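F420-dependent methylenetetrahydromethanopterin dehydrogenase (Methanopyrus kandleri, PDB 3IQZ) catalyses the reversible, coenzyme F420-dependent interconversion of methenyl- and methylene-tetrahydromethanopterin in methanogenesis from carbon dioxide. Local coordinates at residues G126-F131 with E219-E224; G12-S17 with I97-G102; M22-R27 with V156-F161. One frame throughout, in Å; residues are numbered along the deposited sequence.

Contact 1: G126-F131 with E219-E224. With H4M (5,10-dimethylene tetrahydromethanopterin), chain G.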
# COMPACT_ATOMS: atom_id res chain seq x y z
N GLY A 126 19.36 16.35 -1.35
CA GLY A 126 18.96 17.74 -1.63
C GLY A 126 19.44 18.63 -0.48
O GLY A 126 18.68 18.98 0.44
N ALA A 127 20.72 18.96 -0.53
CA ALA A 127 21.35 19.62 0.60
C ALA A 127 21.15 21.14 0.57
O ALA A 127 22.11 21.90 0.35
CB ALA A 127 22.83 19.27 0.65
N ARG A 128 19.92 21.58 0.80
CA ARG A 128 19.64 22.99 1.04
C ARG A 128 19.17 23.14 2.49
O ARG A 128 18.35 22.33 2.95
CB ARG A 128 18.57 23.48 0.11
CG ARG A 128 19.05 23.64 -1.36
CD ARG A 128 20.11 24.72 -1.50
NE ARG A 128 20.12 25.27 -2.84
CZ ARG A 128 20.70 26.42 -3.18
NH1 ARG A 128 20.64 26.84 -4.45
NH2 ARG A 128 21.33 27.15 -2.27
N ARG A 129 19.66 24.15 3.19
CA ARG A 129 19.35 24.31 4.61
C ARG A 129 17.85 24.36 4.89
O ARG A 129 17.39 23.83 5.89
CB ARG A 129 20.04 25.55 5.22
CG ARG A 129 19.67 25.73 6.73
CD ARG A 129 20.43 26.85 7.44
NE ARG A 129 21.86 26.77 7.19
CZ ARG A 129 22.51 27.50 6.28
NH1 ARG A 129 23.81 27.34 6.11
NH2 ARG A 129 21.85 28.39 5.54
N GLU A 130 17.10 25.01 4.02
CA GLU A 130 15.65 25.11 4.21
C GLU A 130 14.90 23.77 4.21
O GLU A 130 13.73 23.74 4.56
CB GLU A 130 15.03 25.99 3.12
CG GLU A 130 15.64 27.37 3.03
CD GLU A 130 16.78 27.43 2.05
OE1 GLU A 130 17.08 28.52 1.54
OE2 GLU A 130 17.37 26.37 1.78
N PHE A 131 15.55 22.69 3.78
CA PHE A 131 14.90 21.40 3.59
C PHE A 131 15.64 20.32 4.37
O PHE A 131 15.02 19.55 5.13
CB PHE A 131 14.82 21.02 2.09
CG PHE A 131 14.30 19.61 1.84
CD1 PHE A 131 12.97 19.28 2.08
CD2 PHE A 131 15.16 18.61 1.35
CE1 PHE A 131 12.50 17.99 1.86
CE2 PHE A 131 14.68 17.31 1.12
CZ PHE A 131 13.35 17.00 1.37
N GLU A 219 20.67 20.16 -9.71
CA GLU A 219 19.94 21.34 -10.16
C GLU A 219 19.56 22.18 -8.95
O GLU A 219 19.78 23.39 -8.94
CB GLU A 219 18.69 20.93 -10.93
CG GLU A 219 17.81 22.11 -11.29
CD GLU A 219 16.57 21.72 -12.10
OE1 GLU A 219 16.51 20.61 -12.66
OE2 GLU A 219 15.64 22.55 -12.18
N GLY A 220 18.98 21.56 -7.93
CA GLY A 220 18.46 22.33 -6.81
C GLY A 220 19.52 22.95 -5.90
O GLY A 220 19.28 24.00 -5.29
N CYS A 221 20.68 22.30 -5.79
CA CYS A 221 21.78 22.80 -4.96
C CYS A 221 22.77 23.72 -5.67
O CYS A 221 23.31 24.64 -5.07
CB CYS A 221 22.58 21.63 -4.38
SG CYS A 221 21.63 20.70 -3.27
N PHE A 222 23.01 23.47 -6.95
CA PHE A 222 24.08 24.17 -7.66
C PHE A 222 23.64 25.05 -8.81
O PHE A 222 24.45 25.80 -9.34
CB PHE A 222 25.13 23.17 -8.14
CG PHE A 222 25.80 22.40 -7.02
CD1 PHE A 222 26.52 23.07 -6.05
CD2 PHE A 222 25.73 21.02 -6.97
CE1 PHE A 222 27.13 22.36 -5.01
CE2 PHE A 222 26.34 20.29 -5.93
CZ PHE A 222 27.04 20.96 -4.95
N VAL A 223 22.38 24.96 -9.22
CA VAL A 223 21.93 25.69 -10.41
C VAL A 223 20.83 26.70 -10.10
O VAL A 223 21.00 27.90 -10.30
CB VAL A 223 21.44 24.74 -11.52
CG1 VAL A 223 21.03 25.55 -12.77
CG2 VAL A 223 22.54 23.74 -11.87
N GLU A 224 19.69 26.20 -9.66
CA GLU A 224 18.59 27.06 -9.27
C GLU A 224 18.95 27.93 -8.07
O GLU A 224 19.38 27.40 -7.03
CB GLU A 224 17.36 26.20 -8.92
CG GLU A 224 16.13 27.02 -8.58
CD GLU A 224 15.72 27.96 -9.71
OE1 GLU A 224 15.80 29.19 -9.53
OE2 GLU A 224 15.29 27.46 -10.77
N1 H4M G . 24.27 11.20 2.61
C2 H4M G . 24.34 10.56 1.41
NA2 H4M G . 24.07 9.25 1.31
N3 H4M G . 24.70 11.23 0.30
C4 H4M G . 24.99 12.55 0.34
OH4 H4M G . 25.32 13.14 -0.72
C4A H4M G . 24.92 13.22 1.54
N5 H4M G . 25.21 14.59 1.67
C6 H4M G . 25.72 15.03 2.95
C7 H4M G . 24.63 14.60 3.93
C7M H4M G . 25.02 15.08 5.33
N8 H4M G . 24.48 13.15 3.89
C8A H4M G . 24.55 12.51 2.69
C9 H4M G . 25.84 16.54 2.78
C9M H4M G . 27.02 17.07 3.57
C10 H4M G . 25.82 15.44 0.65
N10 H4M G . 26.12 16.69 1.36
C11 H4M G . 26.07 20.46 -0.52
C12 H4M G . 25.94 20.37 0.87
C13 H4M G . 25.96 19.11 1.50
C14 H4M G . 26.10 17.95 0.74
C15 H4M G . 26.24 18.05 -0.65
C16 H4M G . 26.22 19.30 -1.27
CX1 H4M G . 26.08 21.79 -1.24
CX2 H4M G . 24.86 22.65 -0.92
CX3 H4M G . 25.10 24.10 -1.36
CX4 H4M G . 23.85 24.97 -1.20
CX5 H4M G . 23.79 25.63 0.18
OX2 H4M G . 23.73 22.11 -1.62
OX3 H4M G . 26.10 24.69 -0.54
OX4 H4M G . 23.85 25.98 -2.23
OX5 H4M G . 22.66 26.50 0.21
O5J H4M G . 20.64 31.06 1.47
C5J H4M G . 20.31 29.84 2.09
C4J H4M G . 20.65 28.66 1.20
O4J H4M G . 22.01 28.66 0.72
C3J H4M G . 20.50 27.44 2.09
O3J H4M G . 19.81 26.43 1.34
C2J H4M G . 21.94 27.09 2.44
O2J H4M G . 22.11 25.71 2.73
C1J H4M G . 22.73 27.53 1.20
PA H4M G . 21.65 32.12 2.17
O1A H4M G . 20.69 33.22 2.54
O2A H4M G . 22.29 31.39 3.35
O3A H4M G . 22.64 32.46 1.07
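R128 reaches from the loop 126-131 to helix 197-223 at G220 and C221, and between them the two segments wall the part of the pocket that holds the polyol and ribose tail of the bound tetrahydromethanopterin. The tight side lies at the guanidinium. NE of R128 donates to O of G220 at 2.9 Å with an N-H...O angle of 160°, and NH1 adds a longer, more bent bond to the same atom, so two nitrogens hold one carbonyl side-on in the guanidinium plane. A bend at chi2 (-65°) swings the group onto this helix turn, whose C221 O stands 3.5 Å above one guanidinium face and accepts a hydrogen bond from the ligand's OX4. NH2 of R128 serves the ligand, donating to OX5 at 2.9 Å, while Y230 adds a cation-pi contact. A leucine here has no N-H for G220 O or the ligand's OX5, and the tail would probably be held less firmly against the helix. Close by, A127 CB lies against the ligand's phenyl ring, A127 O accepts a bond from the polyol hydroxyl OX2 at 2.6 Å, and SG of C221 lies 3.4 Å from A127 N.

The far side is looser: V223 points away and is exposed, E224 sends its carboxylate off to R229, and F222, also turned away, meets the ligand with its CZ 3.9 Å from CX1.

Contact 2: G12-S17 with I97-G102. With H4M (5,10-dimethylene tetrahydromethanopterin), chain G.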
# COMPACT_ATOMS: atom_id res chain seq x y z
N GLY A 12 33.09 12.77 4.07
CA GLY A 12 31.77 12.91 3.48
C GLY A 12 30.99 11.61 3.63
O GLY A 12 31.44 10.66 4.28
N ASN A 13 29.81 11.53 3.02
CA ASN A 13 28.97 10.33 3.15
C ASN A 13 28.30 9.92 1.83
O ASN A 13 27.78 10.77 1.08
CB ASN A 13 27.92 10.53 4.22
CG ASN A 13 27.24 9.20 4.65
OD1 ASN A 13 27.87 8.31 5.19
ND2 ASN A 13 25.96 9.10 4.39
N LEU A 14 28.34 8.62 1.57
CA LEU A 14 27.69 8.00 0.43
C LEU A 14 27.06 6.76 0.98
O LEU A 14 27.56 6.20 1.98
CB LEU A 14 28.73 7.61 -0.62
CG LEU A 14 28.83 8.21 -2.03
CD1 LEU A 14 28.29 9.64 -2.21
CD2 LEU A 14 30.24 8.07 -2.51
N GLY A 15 25.96 6.30 0.39
CA GLY A 15 25.38 5.04 0.90
C GLY A 15 26.46 3.96 0.91
O GLY A 15 26.61 3.25 1.87
N THR A 16 27.24 3.86 -0.16
CA THR A 16 28.18 2.77 -0.25
C THR A 16 29.30 2.92 0.74
O THR A 16 29.75 1.93 1.33
CB THR A 16 28.75 2.68 -1.64
OG1 THR A 16 27.67 2.55 -2.56
CG2 THR A 16 29.64 1.46 -1.77
N SER A 17 29.74 4.15 0.98
CA SER A 17 30.93 4.28 1.83
C SER A 17 30.55 4.10 3.29
O SER A 17 31.37 3.68 4.09
CB SER A 17 31.70 5.59 1.58
OG SER A 17 30.97 6.72 2.00
N ILE A 97 36.16 4.49 -3.53
CA ILE A 97 34.71 4.32 -3.59
C ILE A 97 34.04 5.68 -3.83
O ILE A 97 34.21 6.60 -3.02
CB ILE A 97 34.14 3.79 -2.28
CG1 ILE A 97 34.59 2.35 -2.00
CG2 ILE A 97 32.65 3.89 -2.30
CD1 ILE A 97 34.62 1.47 -3.18
N GLY A 98 33.29 5.81 -4.91
CA GLY A 98 32.65 7.08 -5.23
C GLY A 98 31.30 6.96 -5.92
O GLY A 98 30.67 5.90 -5.90
N ASP A 99 30.87 8.05 -6.55
CA ASP A 99 29.55 8.19 -7.17
C ASP A 99 29.73 8.60 -8.65
O ASP A 99 30.87 8.59 -9.16
CB ASP A 99 28.76 9.24 -6.37
CG ASP A 99 29.57 10.49 -6.12
OD1 ASP A 99 29.16 11.33 -5.29
OD2 ASP A 99 30.63 10.64 -6.78
N ALA A 100 28.65 8.95 -9.35
CA ALA A 100 28.76 9.24 -10.81
C ALA A 100 29.79 10.31 -11.15
O ALA A 100 30.57 10.17 -12.11
CB ALA A 100 27.39 9.61 -11.43
N PRO A 101 29.80 11.40 -10.37
CA PRO A 101 30.75 12.46 -10.69
C PRO A 101 32.22 11.98 -10.78
O PRO A 101 33.04 12.64 -11.44
CB PRO A 101 30.54 13.46 -9.55
CG PRO A 101 29.13 13.26 -9.13
CD PRO A 101 28.84 11.79 -9.33
N GLY A 102 32.54 10.86 -10.13
CA GLY A 102 33.87 10.27 -10.22
C GLY A 102 34.23 9.83 -11.63
O GLY A 102 35.41 9.68 -11.96
N1 H4M G . 24.27 11.20 2.61
C2 H4M G . 24.34 10.56 1.41
NA2 H4M G . 24.07 9.25 1.31
N3 H4M G . 24.70 11.23 0.30
C4 H4M G . 24.99 12.55 0.34
OH4 H4M G . 25.32 13.14 -0.72
C4A H4M G . 24.92 13.22 1.54
N5 H4M G . 25.21 14.59 1.67
C6 H4M G . 25.72 15.03 2.95
C7 H4M G . 24.63 14.60 3.93
C7M H4M G . 25.02 15.08 5.33
N8 H4M G . 24.48 13.15 3.89
C8A H4M G . 24.55 12.51 2.69
C9 H4M G . 25.84 16.54 2.78
C9M H4M G . 27.02 17.07 3.57
C10 H4M G . 25.82 15.44 0.65
N10 H4M G . 26.12 16.69 1.36
C11 H4M G . 26.07 20.46 -0.52
C12 H4M G . 25.94 20.37 0.87
C13 H4M G . 25.96 19.11 1.50
C14 H4M G . 26.10 17.95 0.74
C15 H4M G . 26.24 18.05 -0.65
C16 H4M G . 26.22 19.30 -1.27
CX1 H4M G . 26.08 21.79 -1.24
CX2 H4M G . 24.86 22.65 -0.92
CX3 H4M G . 25.10 24.10 -1.36
CX4 H4M G . 23.85 24.97 -1.20
CX5 H4M G . 23.79 25.63 0.18
OX2 H4M G . 23.73 22.11 -1.62
OX3 H4M G . 26.10 24.69 -0.54
OX4 H4M G . 23.85 25.98 -2.23
OX5 H4M G . 22.66 26.50 0.21
O5J H4M G . 20.64 31.06 1.47
C5J H4M G . 20.31 29.84 2.09
C4J H4M G . 20.65 28.66 1.20
O4J H4M G . 22.01 28.66 0.72
C3J H4M G . 20.50 27.44 2.09
O3J H4M G . 19.81 26.43 1.34
C2J H4M G . 21.94 27.09 2.44
O2J H4M G . 22.11 25.71 2.73
C1J H4M G . 22.73 27.53 1.20
PA H4M G . 21.65 32.12 2.17
O1A H4M G . 20.69 33.22 2.54
O2A H4M G . 22.29 31.39 3.35
O3A H4M G . 22.64 32.46 1.07
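L14 meets G98 and D99 in a conformation off the staggered positions, with chi1 at -115° and chi2 at 27°, which spreads its two methyl groups over different parts of the strand end. CD2 rests on the backbone of G98, 3.7 Å from its C atom, and CD1 comes to 3.6 Å from OD1 of D99. The D99 side chain crosses that of L14 at about a right angle. Its CG stands between its own backbone N and carbonyl carbon (chi1 48°), and OD2 accepts from the backbone N of N74.

Two residues on, T16 and I97 both hold CG2 anti to the backbone N, and these two methyl groups meet at 3.9 Å, again with the side chains crossing nearly at right angles. S17 adds only a looser touch, its CB 4.3 Å from I97 CG2. No hydrogen bond joins the segments; the contact is buried and rests on van der Waals touches of methyl groups, with F154 and V157 of helix 153-169 and L148 of helix 134-150 also packed on T16.

The setting is the carboxyl edge of a parallel alpha/beta sheet whose first five strands run in the flavodoxin-like order 2-1-3-4-5. The turn 12-14 leads from strand 4-10 into helix 15-19, while 97-102 leaves strand 94-98, two places along the sheet with strand 67-71 between. L14 occupies the N-cap position of the short helix, and D122 accepts from the first backbone amides, G15 N and T16 N. A weak bond of 3.3 Å from L14 N to S17 OG resembles one half of a capping box.

On the other flank, the turn faces the pterin ring: N13 O lies 3.2 Å from the ligand's N3, and N13 ND2 the same distance from N1.

Contact 3: M22-R27 with V156-F161; sequences MLLDER and VVQEAF. With H4M (5,10-dimethylene tetrahydromethanopterin), chain L.
L24 straddles the CB atom of F161 with both of its methyl groups, CD2 at 3.6 Å and CD1 at 3.7 Å, so that the fork of the leucine is filled by the first carbon of the phenylalanine side chain. The two side chains cross obliquely. F161 leaves the helix toward the loop, but with CG anti to the carbonyl carbon (chi1 -77°) its ring swings off to V95 and I97 of strand 94-98, and L24 CD1 meets only the root of the ring, 4.1 Å from CG. CD2 of L24 also sits 3.9 Å from the backbone O of Q158.

L23 points more directly at the helix yet packs less closely, its CD1 reaching CG1 of V157 at 4.4 Å. Q158 runs past the backbone of L23, its CG anti to the backbone N (chi1 171°) and 3.8 Å from L23 O. The chain stays extended beyond CG, which carries the amide past the loop, where NE2 bonds to T264 O.

Here the loop that follows helix 15-19 is laid against helix 153-169, one of the helices covering the parallel alpha/beta sheet, and F161 lies between loop and strand. Van der Waals contact does the joining, for no hydrogen bond crosses between the segments.

Farther along the loop, R27 NH2 forms a salt bridge with E26 OE1 at 2.9 Å. The oxygen is met on its anti side, the donor 31° out of the carboxylate plane. E26 OE2 bonds to H266 ND1, and R27 NH1 pairs with D29. This end of the loop borders a second ligand, bound chiefly by residues of a neighbouring subunit, among them R128 and N141; R27 O lies 3.3 Å from C13 of its phenyl ring.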
# COMPACT_ATOMS: atom_id res chain seq x y z
N MET A 22 31.33 -2.95 6.61
CA MET A 22 30.39 -3.84 7.27
C MET A 22 29.84 -4.93 6.36
O MET A 22 29.51 -6.00 6.83
CB MET A 22 29.27 -3.03 7.90
CG MET A 22 29.82 -2.06 8.95
SD MET A 22 28.57 -1.24 9.95
CE MET A 22 27.89 -0.11 8.74
N LEU A 23 29.76 -4.68 5.05
CA LEU A 23 29.31 -5.69 4.10
C LEU A 23 30.26 -6.86 4.06
O LEU A 23 29.92 -7.92 3.53
CB LEU A 23 29.20 -5.11 2.68
CG LEU A 23 28.12 -4.06 2.42
CD1 LEU A 23 28.33 -3.36 1.08
CD2 LEU A 23 26.72 -4.66 2.53
N LEU A 24 31.46 -6.68 4.58
CA LEU A 24 32.49 -7.71 4.49
C LEU A 24 32.58 -8.64 5.70
O LEU A 24 33.31 -9.63 5.65
CB LEU A 24 33.85 -7.06 4.23
CG LEU A 24 33.90 -6.06 3.06
CD1 LEU A 24 35.32 -5.56 2.84
CD2 LEU A 24 33.34 -6.68 1.78
N ASP A 25 31.86 -8.34 6.77
CA ASP A 25 31.94 -9.15 7.99
C ASP A 25 30.62 -9.01 8.78
O ASP A 25 30.61 -8.59 9.93
CB ASP A 25 33.15 -8.69 8.81
CG ASP A 25 33.47 -9.61 9.97
OD1 ASP A 25 32.95 -10.75 10.09
OD2 ASP A 25 34.27 -9.19 10.81
N GLU A 26 29.51 -9.39 8.13
CA GLU A 26 28.14 -9.06 8.58
C GLU A 26 27.74 -9.52 9.99
O GLU A 26 26.84 -8.92 10.61
CB GLU A 26 27.11 -9.55 7.55
CG GLU A 26 26.95 -11.07 7.41
CD GLU A 26 28.01 -11.72 6.50
OE1 GLU A 26 27.91 -12.93 6.18
OE2 GLU A 26 28.98 -11.05 6.14
N ARG A 27 28.38 -10.57 10.47
CA ARG A 27 28.13 -11.04 11.83
C ARG A 27 29.37 -10.93 12.71
O ARG A 27 29.34 -11.45 13.82
CB ARG A 27 27.59 -12.49 11.85
CG ARG A 27 26.13 -12.66 11.40
CD ARG A 27 25.79 -14.13 11.13
NE ARG A 27 26.94 -14.82 10.57
CZ ARG A 27 27.28 -14.80 9.27
NH1 ARG A 27 28.37 -15.44 8.85
NH2 ARG A 27 26.54 -14.16 8.38
N VAL A 156 27.33 -6.67 -5.24
CA VAL A 156 28.40 -6.44 -6.22
C VAL A 156 29.64 -5.89 -5.52
O VAL A 156 30.75 -6.37 -5.74
CB VAL A 156 27.97 -5.48 -7.37
CG1 VAL A 156 29.12 -5.31 -8.35
CG2 VAL A 156 26.71 -6.02 -8.11
N VAL A 157 29.44 -4.87 -4.68
CA VAL A 157 30.53 -4.31 -3.87
C VAL A 157 31.12 -5.37 -2.95
O VAL A 157 32.35 -5.49 -2.86
CB VAL A 157 30.04 -3.12 -3.04
CG1 VAL A 157 31.16 -2.57 -2.17
CG2 VAL A 157 29.51 -2.03 -3.96
N GLN A 158 30.27 -6.14 -2.27
CA GLN A 158 30.78 -7.22 -1.40
C GLN A 158 31.70 -8.16 -2.15
O GLN A 158 32.77 -8.48 -1.68
CB GLN A 158 29.65 -8.04 -0.76
CG GLN A 158 30.19 -9.32 -0.03
CD GLN A 158 29.10 -10.39 0.23
OE1 GLN A 158 27.92 -10.14 0.04
NE2 GLN A 158 29.52 -11.59 0.65
N GLU A 159 31.27 -8.62 -3.33
CA GLU A 159 32.12 -9.48 -4.16
C GLU A 159 33.46 -8.91 -4.55
O GLU A 159 34.47 -9.61 -4.54
CB GLU A 159 31.41 -9.91 -5.44
CG GLU A 159 30.60 -11.15 -5.17
CD GLU A 159 29.56 -11.39 -6.21
OE1 GLU A 159 29.76 -11.00 -7.40
OE2 GLU A 159 28.52 -11.97 -5.78
N ALA A 160 33.46 -7.63 -4.91
CA ALA A 160 34.69 -7.00 -5.38
C ALA A 160 35.72 -6.99 -4.27
O ALA A 160 36.90 -7.32 -4.49
CB ALA A 160 34.40 -5.60 -5.89
N PHE A 161 35.31 -6.62 -3.06
CA PHE A 161 36.26 -6.59 -1.96
C PHE A 161 36.68 -7.98 -1.51
O PHE A 161 37.85 -8.19 -1.16
CB PHE A 161 35.75 -5.76 -0.78
CG PHE A 161 35.85 -4.29 -1.00
CD1 PHE A 161 34.72 -3.49 -1.05
CD2 PHE A 161 37.10 -3.69 -1.23
CE1 PHE A 161 34.82 -2.12 -1.29
CE2 PHE A 161 37.21 -2.32 -1.47
CZ PHE A 161 36.07 -1.53 -1.49
N1 H4M L . 23.45 -3.21 12.88
C2 H4M L . 22.51 -2.83 13.77
NA2 H4M L . 21.84 -1.67 13.57
N3 H4M L . 22.24 -3.62 14.88
C4 H4M L . 22.93 -4.78 15.04
OH4 H4M L . 22.74 -5.57 16.00
C4A H4M L . 23.89 -5.13 14.14
N5 H4M L . 24.60 -6.33 14.30
C6 H4M L . 25.92 -6.42 13.71
C7 H4M L . 25.65 -6.09 12.24
C7M H4M L . 26.95 -6.21 11.45
N8 H4M L . 25.08 -4.77 12.16
C8A H4M L . 24.13 -4.36 13.03
C9 H4M L . 26.29 -7.88 13.98
C9M H4M L . 27.79 -8.08 14.09
C10 H4M L . 24.54 -7.18 15.48
N10 H4M L . 25.67 -8.11 15.29
C11 H4M L . 26.00 -11.95 17.04
C12 H4M L . 26.74 -11.62 15.90
C13 H4M L . 26.61 -10.34 15.33
C14 H4M L . 25.76 -9.39 15.89
C15 H4M L . 25.02 -9.72 17.03
C16 H4M L . 25.16 -10.99 17.60
CX1 H4M L . 26.13 -13.34 17.67
CX2 H4M L . 25.31 -14.40 16.93
CX3 H4M L . 25.57 -15.76 17.54
CX4 H4M L . 25.05 -16.93 16.72
CX5 H4M L . 25.95 -17.43 15.59
OX2 H4M L . 23.91 -14.16 17.08
OX3 H4M L . 26.97 -15.92 17.75
OX4 H4M L . 25.05 -18.00 17.66
OX5 H4M L . 25.50 -18.76 15.26
O5J H4M L . 25.86 -23.29 14.06
C5J H4M L . 25.82 -22.36 13.01
C4J H4M L . 24.99 -21.26 13.56
O4J H4M L . 25.74 -20.80 14.68
C3J H4M L . 24.98 -20.16 12.51
O3J H4M L . 23.76 -19.49 12.70
C2J H4M L . 26.12 -19.25 12.93
O2J H4M L . 25.71 -17.90 12.73
C1J H4M L . 26.33 -19.55 14.44
PA H4M L . 26.72 -24.61 13.76
O1A H4M L . 25.81 -25.46 12.88
O2A H4M L . 27.94 -23.99 13.09
O3A H4M L . 26.91 -25.24 15.13

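Contacts 1 and 2 serve the same bound tetrahydromethanopterin: contact 1 holds its tail and contact 2 faces its pterin head. Their centres are 18 Å apart and their nearest atoms about 8 Å, without touching. Contact 3 borders a different copy of the ligand, its centre 33 Å from that of contact 1, on the opposite side of the chain's centre. Contacts 2 and 3 meet directly: CD1 of I97 packs on CZ of F161 at 3.7 Å, and CG2 of T16 lies 4.1 Å from CG2 of V157. One chain thus lines its own site through 126-131, 219-224 and 12-17 and lends 22-27 to the site of a neighbouring subunit, in keeping with a hexamer built from dimers.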